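Local coordinates for protein intracellular exo-alpha-(1->5)-L-arabinofuranosidase (Bifidobacterium longum, PDB 2Y2W) that hydrolyses terminal alpha-(1->5)-linked arabinofuranosyl residues from plant cell-wall arabinans and also acts on wheat arabinoxylan, at residues I212-D217 and S282-Y287; E228-A233 and L250-S255; F434-L439 and T478-A483; T394-C399 and V469-E474; D95-V100 and S156-T161. All coordinates share one frame; numbering follows the deposited sequence.

The five contacts follow the change in chemistry from a catalytic barrel to the domain packed against it. Contacts 1 and 2 reach neighbouring barrel strands, touch each other, and are buried and polar: a histidine-carboxylate bond at the putative active site, and a tyrosine hydroxyl joining two backbones beside it. Contacts 3 and 4 are also largely buried but almost wholly apolar. They lie side by side, because strands 462-473 and 478-485 pair in one sheet, and each sets a helix against it. Contact 5, about 25 Å from contact 1 between centres, joins two outer barrel helices and is only partly buried, its leucine shared between an alanine and a solvent-side lysine.

Contact 1: residues I212-D217 and S282-Y287; sequences IGNEMD and SCHAYY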
# COMPACT_ATOMS: atom_id res chain seq x y z
N ILE D 212 4.61 14.61 -8.04
CA ILE D 212 4.09 13.45 -7.33
C ILE D 212 4.77 12.18 -7.85
O ILE D 212 4.31 11.54 -8.80
CB ILE D 212 2.55 13.36 -7.44
CG1 ILE D 212 1.92 14.70 -7.03
CG2 ILE D 212 2.00 12.25 -6.55
CD1 ILE D 212 0.54 14.94 -7.59
N GLY D 213 5.90 11.85 -7.23
CA GLY D 213 6.70 10.70 -7.62
C GLY D 213 7.66 11.01 -8.74
O GLY D 213 7.67 12.12 -9.28
N ASN D 214 8.47 10.01 -9.09
CA ASN D 214 9.42 10.11 -10.19
C ASN D 214 9.43 8.85 -11.05
O ASN D 214 9.45 7.73 -10.53
CB ASN D 214 10.83 10.37 -9.66
CG ASN D 214 11.85 10.49 -10.77
OD1 ASN D 214 11.96 11.54 -11.40
ND2 ASN D 214 12.58 9.42 -11.02
N GLU D 215 9.41 9.05 -12.37
CA GLU D 215 9.57 7.98 -13.37
C GLU D 215 8.97 6.64 -12.93
O GLU D 215 9.62 5.60 -13.02
CB GLU D 215 11.05 7.82 -13.75
CG GLU D 215 11.63 8.99 -14.54
CD GLU D 215 13.08 8.77 -14.96
OE1 GLU D 215 13.87 8.24 -14.15
OE2 GLU D 215 13.43 9.13 -16.10
N MET D 216 7.72 6.68 -12.48
CA MET D 216 7.06 5.51 -11.92
C MET D 216 6.74 4.42 -12.95
O MET D 216 6.36 3.30 -12.58
CB MET D 216 5.79 5.92 -11.16
CG MET D 216 6.06 6.82 -9.96
SD MET D 216 7.15 6.07 -8.72
CE MET D 216 6.07 4.81 -8.05
N ASP D 217 6.92 4.73 -14.23
CA ASP D 217 6.72 3.77 -15.32
C ASP D 217 7.99 2.97 -15.62
O ASP D 217 7.91 1.87 -16.17
CB ASP D 217 6.25 4.48 -16.60
CG ASP D 217 7.29 5.44 -17.17
OD1 ASP D 217 8.07 6.02 -16.39
OD2 ASP D 217 7.31 5.60 -18.41
N SER D 282 4.39 15.24 -16.83
CA SER D 282 5.84 15.31 -17.02
C SER D 282 6.29 14.57 -18.28
O SER D 282 5.77 13.50 -18.60
CB SER D 282 6.58 14.76 -15.80
OG SER D 282 6.60 13.34 -15.81
N CYS D 283 7.27 15.15 -18.97
CA CYS D 283 7.90 14.51 -20.12
C CYS D 283 9.40 14.43 -19.90
O CYS D 283 10.02 15.39 -19.44
CB CYS D 283 7.61 15.30 -21.40
SG CYS D 283 5.87 15.41 -21.83
N HIS D 284 9.97 13.27 -20.23
CA HIS D 284 11.40 13.04 -20.08
C HIS D 284 12.02 12.67 -21.42
O HIS D 284 11.56 11.75 -22.09
CB HIS D 284 11.65 11.94 -19.04
CG HIS D 284 11.28 12.34 -17.64
ND1 HIS D 284 11.99 11.93 -16.53
CD2 HIS D 284 10.27 13.11 -17.17
CE1 HIS D 284 11.43 12.43 -15.44
NE2 HIS D 284 10.39 13.15 -15.80
N ALA D 285 13.06 13.40 -21.81
CA ALA D 285 13.69 13.20 -23.12
C ALA D 285 15.21 13.38 -23.08
O ALA D 285 15.71 14.50 -23.01
CB ALA D 285 13.06 14.12 -24.15
N TYR D 286 15.93 12.26 -23.14
CA TYR D 286 17.39 12.27 -23.20
C TYR D 286 17.87 11.83 -24.59
O TYR D 286 17.27 10.96 -25.22
CB TYR D 286 17.99 11.36 -22.13
CG TYR D 286 17.84 11.85 -20.71
CD1 TYR D 286 18.66 12.86 -20.20
CD2 TYR D 286 16.91 11.27 -19.85
CE1 TYR D 286 18.54 13.30 -18.89
CE2 TYR D 286 16.78 11.70 -18.53
CZ TYR D 286 17.59 12.72 -18.06
OH TYR D 286 17.47 13.15 -16.76
N TYR D 287 18.97 12.43 -25.05
CA TYR D 287 19.53 12.13 -26.37
C TYR D 287 21.05 12.08 -26.35
O TYR D 287 21.69 12.81 -25.59
CB TYR D 287 19.07 13.16 -27.40
CG TYR D 287 17.57 13.39 -27.43
CD1 TYR D 287 16.73 12.51 -28.11
CD2 TYR D 287 17.01 14.48 -26.78
CE1 TYR D 287 15.36 12.72 -28.14
CE2 TYR D 287 15.63 14.69 -26.80
CZ TYR D 287 14.82 13.81 -27.48
OH TYR D 287 13.46 14.02 -27.50
O HOH W 1 8.73 11.83 -13.79
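Glu215, in segment 212-217, and His284, on strand 280-287, form the closest backbone pair, yet their CA atoms stand 8.6 Å apart, so the two segments meet through side chains and water. His284 ND1 donates to Glu215 OE2 over 3.2 Å, and the bond is bent, with 140° at the hydrogen. Neither flat group meets the other squarely: OE2 is approached from above the carboxylate plane, and it sits tilted out of the imidazole plane. The carboxylate can reach this far because the chain of Glu215 runs extended beyond CG, which itself lies 3.6 Å from His284 CE1. The site is the C-terminal mouth of a (beta/alpha)8 barrel, where strands four and six deliver the two residues; by similarity Glu215 is the proton donor/acceptor, and Asn214 and Tyr286 bind arabinofuranose. The Asn-Glu pair after the fourth strand is the hallmark of clan GH-A glycosidases. Asn214 OD1 comes to the imidazole edge, 4.2 Å from His284 CE1, while hydrogen-bonded to Arg109. With an alanine in place of Glu215, His284 ND1 would probably lose its carboxylate acceptor and the imidazole would be freer to turn. A water between the segments accepts from Glu215 N at 3.2 Å and bonds weakly to Ser282 OG. Further along the strand, Tyr286 OH is hydrogen-bonded to Glu340, the probable nucleophile.

Contact 2: residues E228-A233 and L250-S255; sequences EEYAGA and LVACGS
Tyr230 reaches from helix 227-244 to Cys253, and its ring spans the distance between two backbones whose nearest CA atoms, those of the same pair, are 8.6 Å apart. The CB bond points toward segment 250-255, and with CG anti to the backbone N (chi1 -177°) the ring is carried straight out from the helix. Met216 and Val270 also touch this side chain. Contact across the segments begins at the outer ring carbons: CE1 lies 4.0 Å from Cys253 SG, whereas CE2 comes 3.6 Å from Cys253 N. CZ also meets the cysteine's carbon, 3.6 Å from Cys253 CB. The sulfur stands obliquely to the ring, 4.5 Å from its centroid and 48° off the normal, a Cys sulfur-aromatic contact. At the tip, Tyr230 OH accepts from Cys253 N over 2.8 Å in an almost linear bond of 175°, with Ala252 CB at the ring edge 4.1 Å from the same oxygen. The hydroxyl is also hydrogen-bonded to Ile212 O, so within one beta-alpha-beta unit a single side chain joins the helix to Ile212 of strand 209-212 and to Cys253, which follows Ala252 of strand 249-252. A phenylalanine at Tyr230 would probably fill much of the same volume but leave Cys253 N and Ile212 O without their shared partner. Since Ile212 leads into the loop of Asn214 and Glu215, a buried hydroxyl that accepts from one backbone and donates to the other holds the two backbones relative to each other beside the putative active site.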
# COMPACT_ATOMS: atom_id res chain seq x y z
N GLU D 228 -2.41 1.70 -14.02
CA GLU D 228 -3.58 1.75 -13.13
C GLU D 228 -3.20 2.03 -11.67
O GLU D 228 -3.86 2.83 -11.00
CB GLU D 228 -4.40 0.46 -13.24
CG GLU D 228 -5.15 0.29 -14.56
CD GLU D 228 -6.45 1.10 -14.64
OE1 GLU D 228 -6.90 1.65 -13.61
OE2 GLU D 228 -7.03 1.19 -15.75
N GLU D 229 -2.14 1.38 -11.19
CA GLU D 229 -1.63 1.59 -9.84
C GLU D 229 -1.27 3.05 -9.58
O GLU D 229 -1.65 3.61 -8.54
CB GLU D 229 -0.42 0.69 -9.56
CG GLU D 229 -0.77 -0.73 -9.11
CD GLU D 229 0.42 -1.69 -9.20
OE1 GLU D 229 1.56 -1.24 -9.45
OE2 GLU D 229 0.21 -2.91 -9.01
N TYR D 230 -0.54 3.66 -10.52
CA TYR D 230 -0.12 5.05 -10.38
C TYR D 230 -1.29 6.02 -10.50
O TYR D 230 -1.38 6.97 -9.72
CB TYR D 230 0.99 5.42 -11.37
CG TYR D 230 1.50 6.84 -11.21
CD1 TYR D 230 2.32 7.18 -10.13
CD2 TYR D 230 1.16 7.83 -12.12
CE1 TYR D 230 2.79 8.48 -9.97
CE2 TYR D 230 1.61 9.14 -11.96
CZ TYR D 230 2.43 9.46 -10.89
OH TYR D 230 2.89 10.74 -10.73
N ALA D 231 -2.17 5.78 -11.46
CA ALA D 231 -3.39 6.58 -11.63
C ALA D 231 -4.17 6.68 -10.32
O ALA D 231 -4.54 7.78 -9.90
CB ALA D 231 -4.26 6.01 -12.74
N GLY D 232 -4.39 5.54 -9.68
CA GLY D 232 -5.04 5.48 -8.37
C GLY D 232 -4.28 6.23 -7.29
O GLY D 232 -4.87 6.94 -6.48
N ALA D 233 -2.95 6.09 -7.30
CA ALA D 233 -2.10 6.72 -6.29
C ALA D 233 -2.02 8.24 -6.44
O ALA D 233 -2.19 8.97 -5.47
CB ALA D 233 -0.71 6.10 -6.31
N LEU D 250 0.40 20.80 -9.38
CA LEU D 250 0.85 19.42 -9.20
C LEU D 250 1.18 18.69 -10.50
O LEU D 250 0.43 18.75 -11.47
CB LEU D 250 -0.19 18.64 -8.39
CG LEU D 250 -0.56 19.25 -7.04
CD1 LEU D 250 -1.78 18.57 -6.45
CD2 LEU D 250 0.61 19.21 -6.06
N VAL D 251 2.31 17.99 -10.48
CA VAL D 251 2.84 17.29 -11.66
C VAL D 251 2.71 15.78 -11.51
O VAL D 251 3.20 15.20 -10.54
CB VAL D 251 4.33 17.64 -11.92
CG1 VAL D 251 4.79 17.11 -13.27
CG2 VAL D 251 4.57 19.14 -11.82
N ALA D 252 2.05 15.15 -12.48
CA ALA D 252 1.97 13.69 -12.55
C ALA D 252 3.08 13.16 -13.44
O ALA D 252 3.46 13.80 -14.42
CB ALA D 252 0.62 13.26 -13.09
N CYS D 253 3.60 11.98 -13.09
CA CYS D 253 4.60 11.29 -13.90
C CYS D 253 4.00 10.89 -15.24
O CYS D 253 2.92 10.31 -15.30
CB CYS D 253 5.12 10.04 -13.20
SG CYS D 253 5.94 10.30 -11.61
N GLY D 254 4.71 11.22 -16.32
CA GLY D 254 4.33 10.78 -17.65
C GLY D 254 5.25 9.64 -18.04
O GLY D 254 5.54 8.76 -17.23
N SER D 255 5.72 9.67 -19.28
CA SER D 255 6.68 8.68 -19.75
C SER D 255 8.12 9.12 -19.48
O SER D 255 8.44 10.31 -19.52
CB SER D 255 6.47 8.38 -21.24
OG SER D 255 5.25 7.67 -21.44

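Contact 3: residues F434-L439 and T478-A483; sequences FAEAAL and TGLLLA
Leu480 and Leu482, two residues apart on strand 478-485, both point toward helix 431-440, and they reach it with different conformations. Leu482 has CG anti to its carbonyl carbon (chi1 -58°), which brings CD1 up to the methyl of Ala437, 4.0 Å from Ala437 CB. This is the pair of closest backbone approach, the CA atoms of Ala437 and Leu482 being 7.9 Å apart, and the small alanine permits the leucine to come in against the helix. Leu480 instead sets CG opposite the backbone N (chi1 174°) and uses both methyls on one residue: CD1 lies 3.8 Å from Glu436 OE1, and CD2 is 4.0 Å from Glu436 O. The glutamate meets it at a slant, its chain folded at chi2 (-69°) so that the carboxylate turns back beside the leucine methyl. Here the first helix after the eighth barrel strand is laid on the sheet of the C-terminal beta domain. Phe64 and Met392 also touch Ala437, while Trp559 of the adjoining strand reaches both Glu436 and Leu482. The interface is thus graded, purely apolar at Ala437 and mixed at the partly exposed Glu436. There the methyl of Leu480 gives the carboxylate nothing to bond with, and the nearby carboxylate of Glu563 would tend to raise the affinity of one of the two acids for a proton.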
# COMPACT_ATOMS: atom_id res chain seq x y z
N PHE D 434 21.96 27.79 -23.55
CA PHE D 434 20.94 27.93 -22.51
C PHE D 434 20.91 29.35 -21.96
O PHE D 434 19.84 29.96 -21.88
CB PHE D 434 21.18 26.92 -21.38
CG PHE D 434 20.02 26.79 -20.43
CD1 PHE D 434 19.91 27.62 -19.32
CD2 PHE D 434 19.03 25.83 -20.65
CE1 PHE D 434 18.84 27.50 -18.44
CE2 PHE D 434 17.96 25.71 -19.77
CZ PHE D 434 17.86 26.54 -18.67
N ALA D 435 22.08 29.87 -21.59
CA ALA D 435 22.20 31.23 -21.06
C ALA D 435 21.56 32.28 -21.96
O ALA D 435 20.75 33.10 -21.50
CB ALA D 435 23.67 31.57 -20.80
N GLU D 436 21.90 32.25 -23.25
CA GLU D 436 21.34 33.19 -24.23
C GLU D 436 19.82 33.14 -24.31
O GLU D 436 19.16 34.18 -24.34
CB GLU D 436 21.95 32.95 -25.61
CG GLU D 436 23.08 33.91 -25.95
CD GLU D 436 22.61 35.34 -26.17
OE1 GLU D 436 21.50 35.54 -26.71
OE2 GLU D 436 23.36 36.27 -25.80
N ALA D 437 19.27 31.92 -24.34
CA ALA D 437 17.82 31.74 -24.39
C ALA D 437 17.18 32.19 -23.07
O ALA D 437 16.13 32.83 -23.08
CB ALA D 437 17.47 30.30 -24.69
N ALA D 438 17.83 31.87 -21.96
CA ALA D 438 17.30 32.19 -20.63
C ALA D 438 17.27 33.69 -20.34
O ALA D 438 16.37 34.17 -19.65
CB ALA D 438 18.08 31.45 -19.55
N LEU D 439 18.26 34.42 -20.86
CA LEU D 439 18.40 35.84 -20.55
C LEU D 439 17.76 36.81 -21.56
O LEU D 439 17.62 38.00 -21.26
CB LEU D 439 19.88 36.21 -20.34
CG LEU D 439 20.55 35.80 -19.02
CD1 LEU D 439 22.06 35.98 -19.10
CD2 LEU D 439 19.98 36.56 -17.83
N THR D 478 12.63 44.49 -28.64
CA THR D 478 13.62 43.43 -28.37
C THR D 478 12.97 42.12 -27.89
O THR D 478 12.26 42.11 -26.88
CB THR D 478 14.76 43.87 -27.37
OG1 THR D 478 15.73 42.83 -27.25
CG2 THR D 478 14.21 44.23 -25.99
N GLY D 479 13.20 41.01 -28.60
CA GLY D 479 14.01 40.97 -29.82
C GLY D 479 15.13 39.95 -29.78
O GLY D 479 16.26 40.29 -29.42
N LEU D 480 14.83 38.71 -30.15
CA LEU D 480 15.84 37.64 -30.23
C LEU D 480 15.50 36.56 -31.26
O LEU D 480 14.36 36.10 -31.34
CB LEU D 480 16.07 36.99 -28.85
CG LEU D 480 16.99 35.76 -28.77
CD1 LEU D 480 18.46 36.14 -28.90
CD2 LEU D 480 16.75 34.99 -27.49
N LEU D 481 16.51 36.17 -32.03
CA LEU D 481 16.41 35.04 -32.95
C LEU D 481 17.45 33.97 -32.62
O LEU D 481 18.64 34.26 -32.49
CB LEU D 481 16.58 35.50 -34.41
CG LEU D 481 16.82 34.42 -35.49
CD1 LEU D 481 15.57 33.60 -35.76
CD2 LEU D 481 17.32 35.05 -36.78
N LEU D 482 16.98 32.74 -32.47
CA LEU D 482 17.85 31.58 -32.26
C LEU D 482 17.67 30.62 -33.43
O LEU D 482 16.55 30.27 -33.78
CB LEU D 482 17.50 30.88 -30.94
CG LEU D 482 17.56 31.67 -29.63
CD1 LEU D 482 16.66 31.03 -28.58
CD2 LEU D 482 18.99 31.78 -29.11
N ALA D 483 18.78 30.20 -34.03
CA ALA D 483 18.75 29.29 -35.17
C ALA D 483 19.83 28.22 -35.12
O ALA D 483 20.93 28.46 -34.61
CB ALA D 483 18.82 30.07 -36.48

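Contact 4: residues T394-C399 and V469-E474; sequences TLLKHC and VVTWDE
Val469 packs against Leu396 with both methyls, and CG1 is shared with the chain of Lys397. Its CG2 sits between the backbone N and the carbonyl carbon (chi1 -86°), and from there it meets Leu396 CD1 at 4.0 Å. The other branch, CG1, lies 3.9 Å from Leu396 CB, the two side chains crossing at about a right angle. CG1 also packs along the aliphatic part of Lys397, 3.7 Å from Lys397 CD; the still shorter approach to Lys397 CG is doubtful as a measured distance. Bends at chi3 and chi4 then lead the lysine chain away, so it contributes methylenes and no charge to this contact. Two residues on along the strand, Thr471 CG2 lies 4.4 Å from Leu396 CD2. The strand residues are positioned in turn by backbone bonds of Val469 to Leu482 and of Thr471 to Leu480, with Thr471 OG1 adding a weak bond to Leu480 O. Leu396 also rests on Leu482, Val59 and Leu63, and Lys397 on Ala447. The last turn of helix 382-397 is thereby seated on the C-terminal domain sheet, over strand 462-473 and its two antiparallel neighbours, 444-456 and 478-485.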
# COMPACT_ATOMS: atom_id res chain seq x y z
N THR D 394 12.73 24.04 -30.13
CA THR D 394 11.49 23.26 -30.20
C THR D 394 10.60 23.53 -28.98
O THR D 394 9.38 23.61 -29.11
CB THR D 394 11.77 21.74 -30.33
OG1 THR D 394 12.57 21.50 -31.50
CG2 THR D 394 10.47 20.94 -30.46
N LEU D 395 11.24 23.68 -27.82
CA LEU D 395 10.52 24.01 -26.59
C LEU D 395 9.86 25.38 -26.69
O LEU D 395 8.70 25.54 -26.30
CB LEU D 395 11.47 23.95 -25.38
CG LEU D 395 11.89 22.57 -24.84
CD1 LEU D 395 13.07 22.72 -23.90
CD2 LEU D 395 10.74 21.84 -24.16
N LEU D 396 10.60 26.35 -27.22
CA LEU D 396 10.08 27.70 -27.43
C LEU D 396 9.00 27.73 -28.52
O LEU D 396 8.03 28.48 -28.41
CB LEU D 396 11.21 28.68 -27.76
CG LEU D 396 12.11 29.13 -26.60
CD1 LEU D 396 13.41 29.73 -27.12
CD2 LEU D 396 11.38 30.13 -25.71
N LYS D 397 9.17 26.91 -29.55
CA LYS D 397 8.18 26.79 -30.63
C LYS D 397 6.88 26.13 -30.16
O LYS D 397 5.85 26.24 -30.82
CB LYS D 397 8.75 26.04 -31.83
CG LYS D 397 9.34 26.96 -32.91
CD LYS D 397 10.36 26.25 -33.80
CE LYS D 397 9.72 25.62 -35.04
NZ LYS D 397 8.94 24.39 -34.73
N HIS D 398 6.94 25.44 -29.02
CA HIS D 398 5.77 24.78 -28.45
C HIS D 398 5.53 25.17 -26.99
O HIS D 398 4.96 24.39 -26.22
CB HIS D 398 5.88 23.26 -28.60
CG HIS D 398 5.89 22.79 -30.02
ND1 HIS D 398 4.73 22.66 -30.77
CD2 HIS D 398 6.90 22.44 -30.84
CE1 HIS D 398 5.04 22.24 -31.98
NE2 HIS D 398 6.35 22.09 -32.05
N CYS D 399 5.94 26.38 -26.61
CA CYS D 399 5.78 26.84 -25.23
C CYS D 399 4.35 27.31 -24.93
O CYS D 399 4.10 27.94 -23.91
CB CYS D 399 6.82 27.92 -24.88
SG CYS D 399 6.51 29.58 -25.52
N VAL D 469 13.67 29.89 -33.92
CA VAL D 469 12.61 30.59 -33.17
C VAL D 469 12.83 32.09 -33.11
O VAL D 469 13.97 32.56 -33.13
CB VAL D 469 12.47 30.11 -31.70
CG1 VAL D 469 11.57 28.91 -31.60
CG2 VAL D 469 13.83 29.87 -31.05
N VAL D 470 11.74 32.84 -33.02
CA VAL D 470 11.80 34.28 -32.81
C VAL D 470 11.02 34.66 -31.56
O VAL D 470 9.84 34.35 -31.43
CB VAL D 470 11.25 35.07 -34.03
CG1 VAL D 470 11.31 36.57 -33.79
CG2 VAL D 470 12.01 34.71 -35.30
N THR D 471 11.70 35.33 -30.62
CA THR D 471 11.04 35.89 -29.44
C THR D 471 11.04 37.41 -29.52
O THR D 471 12.05 38.03 -29.90
CB THR D 471 11.68 35.42 -28.12
OG1 THR D 471 13.11 35.49 -28.21
CG2 THR D 471 11.27 33.98 -27.82
N TRP D 472 9.91 38.01 -29.17
CA TRP D 472 9.68 39.44 -29.39
C TRP D 472 8.84 40.08 -28.29
O TRP D 472 7.73 39.62 -27.99
CB TRP D 472 9.04 39.65 -30.76
CG TRP D 472 8.60 41.06 -31.07
CD1 TRP D 472 7.32 41.51 -31.17
CD2 TRP D 472 9.45 42.19 -31.32
NE1 TRP D 472 7.31 42.85 -31.47
CE2 TRP D 472 8.60 43.29 -31.57
CE3 TRP D 472 10.83 42.37 -31.37
CZ2 TRP D 472 9.10 44.57 -31.86
CZ3 TRP D 472 11.33 43.64 -31.65
CH2 TRP D 472 10.46 44.72 -31.90
N ASP D 473 9.38 41.14 -27.69
CA ASP D 473 8.66 41.96 -26.72
C ASP D 473 8.16 43.23 -27.41
O ASP D 473 8.95 44.05 -27.87
CB ASP D 473 9.57 42.31 -25.53
CG ASP D 473 8.80 42.70 -24.28
OD1 ASP D 473 7.92 43.59 -24.36
OD2 ASP D 473 9.08 42.13 -23.20
N GLU D 474 6.83 43.37 -27.47
CA GLU D 474 6.19 44.50 -28.15
C GLU D 474 6.34 45.82 -27.38
O GLU D 474 6.09 46.90 -27.92
CB GLU D 474 4.71 44.19 -28.40
CG GLU D 474 4.07 44.97 -29.55
CD GLU D 474 2.57 44.75 -29.66
OE1 GLU D 474 2.09 43.64 -29.34
OE2 GLU D 474 1.86 45.69 -30.09

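Contact 5: residues D95-V100 and S156-T161; sequences DVLDLV and SQKAGT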
# COMPACT_ATOMS: atom_id res chain seq x y z
N ASP D 95 31.03 30.26 -6.39
CA ASP D 95 31.41 30.21 -7.81
C ASP D 95 30.38 29.46 -8.64
O ASP D 95 30.12 29.82 -9.79
CB ASP D 95 32.83 29.63 -8.00
CG ASP D 95 32.99 28.22 -7.41
OD1 ASP D 95 32.05 27.70 -6.78
OD2 ASP D 95 34.09 27.64 -7.59
N VAL D 96 29.78 28.43 -8.04
CA VAL D 96 28.72 27.66 -8.68
C VAL D 96 27.44 28.50 -8.74
O VAL D 96 26.80 28.56 -9.79
CB VAL D 96 28.48 26.31 -7.94
CG1 VAL D 96 27.19 25.64 -8.40
CG2 VAL D 96 29.66 25.38 -8.18
N LEU D 97 27.10 29.14 -7.63
CA LEU D 97 25.96 30.06 -7.57
C LEU D 97 26.05 31.19 -8.60
O LEU D 97 25.05 31.54 -9.23
CB LEU D 97 25.81 30.66 -6.16
CG LEU D 97 24.98 29.91 -5.12
CD1 LEU D 97 25.27 30.45 -3.73
CD2 LEU D 97 23.49 30.00 -5.44
N ASP D 98 27.25 31.75 -8.76
CA ASP D 98 27.50 32.81 -9.75
C ASP D 98 27.19 32.34 -11.17
O ASP D 98 26.61 33.08 -11.95
CB ASP D 98 28.95 33.31 -9.66
CG ASP D 98 29.22 34.15 -8.42
OD1 ASP D 98 28.25 34.68 -7.81
OD2 ASP D 98 30.40 34.30 -8.05
N LEU D 99 27.58 31.10 -11.48
CA LEU D 99 27.31 30.52 -12.80
C LEU D 99 25.84 30.11 -12.99
O LEU D 99 25.37 30.02 -14.13
CB LEU D 99 28.23 29.33 -13.08
CG LEU D 99 29.72 29.62 -13.30
CD1 LEU D 99 30.49 28.33 -13.53
CD2 LEU D 99 29.95 30.57 -14.46
N VAL D 100 25.13 29.86 -11.90
CA VAL D 100 23.70 29.57 -11.96
C VAL D 100 22.93 30.83 -12.34
O VAL D 100 22.03 30.79 -13.18
CB VAL D 100 23.16 28.97 -10.63
CG1 VAL D 100 21.63 28.90 -10.63
CG2 VAL D 100 23.75 27.59 -10.38
N SER D 156 18.13 27.94 -2.53
CA SER D 156 17.19 28.54 -3.48
C SER D 156 16.88 30.00 -3.17
O SER D 156 16.59 30.78 -4.08
CB SER D 156 15.90 27.72 -3.52
OG SER D 156 16.18 26.37 -3.87
N GLN D 157 16.93 30.36 -1.89
CA GLN D 157 16.83 31.76 -1.47
C GLN D 157 18.02 32.56 -1.98
O GLN D 157 17.86 33.67 -2.50
CB GLN D 157 16.72 31.89 0.05
CG GLN D 157 15.40 31.40 0.65
CD GLN D 157 14.20 32.26 0.28
OE1 GLN D 157 13.14 31.74 -0.06
NE2 GLN D 157 14.37 33.58 0.35
N LYS D 158 19.22 31.99 -1.84
CA LYS D 158 20.46 32.59 -2.32
C LYS D 158 20.51 32.71 -3.85
O LYS D 158 21.00 33.70 -4.38
CB LYS D 158 21.67 31.79 -1.84
CG LYS D 158 22.44 32.39 -0.66
CD LYS D 158 23.31 33.57 -1.12
CE LYS D 158 24.51 33.80 -0.21
NZ LYS D 158 25.62 32.84 -0.50
N ALA D 159 19.99 31.69 -4.53
CA ALA D 159 19.98 31.66 -5.99
C ALA D 159 18.91 32.56 -6.60
O ALA D 159 19.08 33.09 -7.71
CB ALA D 159 19.81 30.22 -6.49
N GLY D 160 17.81 32.74 -5.87
CA GLY D 160 16.65 33.47 -6.38
C GLY D 160 15.77 32.58 -7.24
O GLY D 160 14.94 33.06 -8.02
N THR D 161 15.95 31.27 -7.08
CA THR D 161 15.22 30.28 -7.87
C THR D 161 14.03 29.73 -7.10
O THR D 161 14.07 29.59 -5.88
CB THR D 161 16.12 29.10 -8.30
OG1 THR D 161 16.85 28.61 -7.17
CG2 THR D 161 17.11 29.54 -9.37
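Leu97 presents its two methyls to two consecutive residues of helix 149-159, and the two meetings differ in kind. Its CD2 is laid against the backbone side of the partner helix, 3.8 Å from Ala159 CB and 3.9 Å from Ala159 CA. Such closeness is possible because alanine carries only a methyl: the CA atoms of Leu97 and Ala159 are 6.4 Å apart, the nearest pair of the two segments. CD1, the other branch, meets the end of Lys158, whose NZ is 4.0 Å off. Here the leucine and the lysine cross at about a right angle. The lysine chain bends at chi2 (-75°) and again at chi4 (79°), which carries its ammonium across to helix 94-103, beside the leucine methyl. That contact does nothing for the charge, which is met by a salt bridge to Asp88 and a hydrogen bond to Gln94 on the leading turn of helix 94-103. Lys158 thus lies at the exposed border of a small apolar patch, and Trp155 of the same helix also touches Leu97, Val100 and Thr161. Just past Ala159 the helix gives way at Gly160, whose positive phi turns the chain toward strand 162-167. Helices 94-103 and 149-159 precede the second and third barrel strands, 107-110 and 162-167, and so pack side by side in the helical layer outside the (beta/alpha)8 barrel.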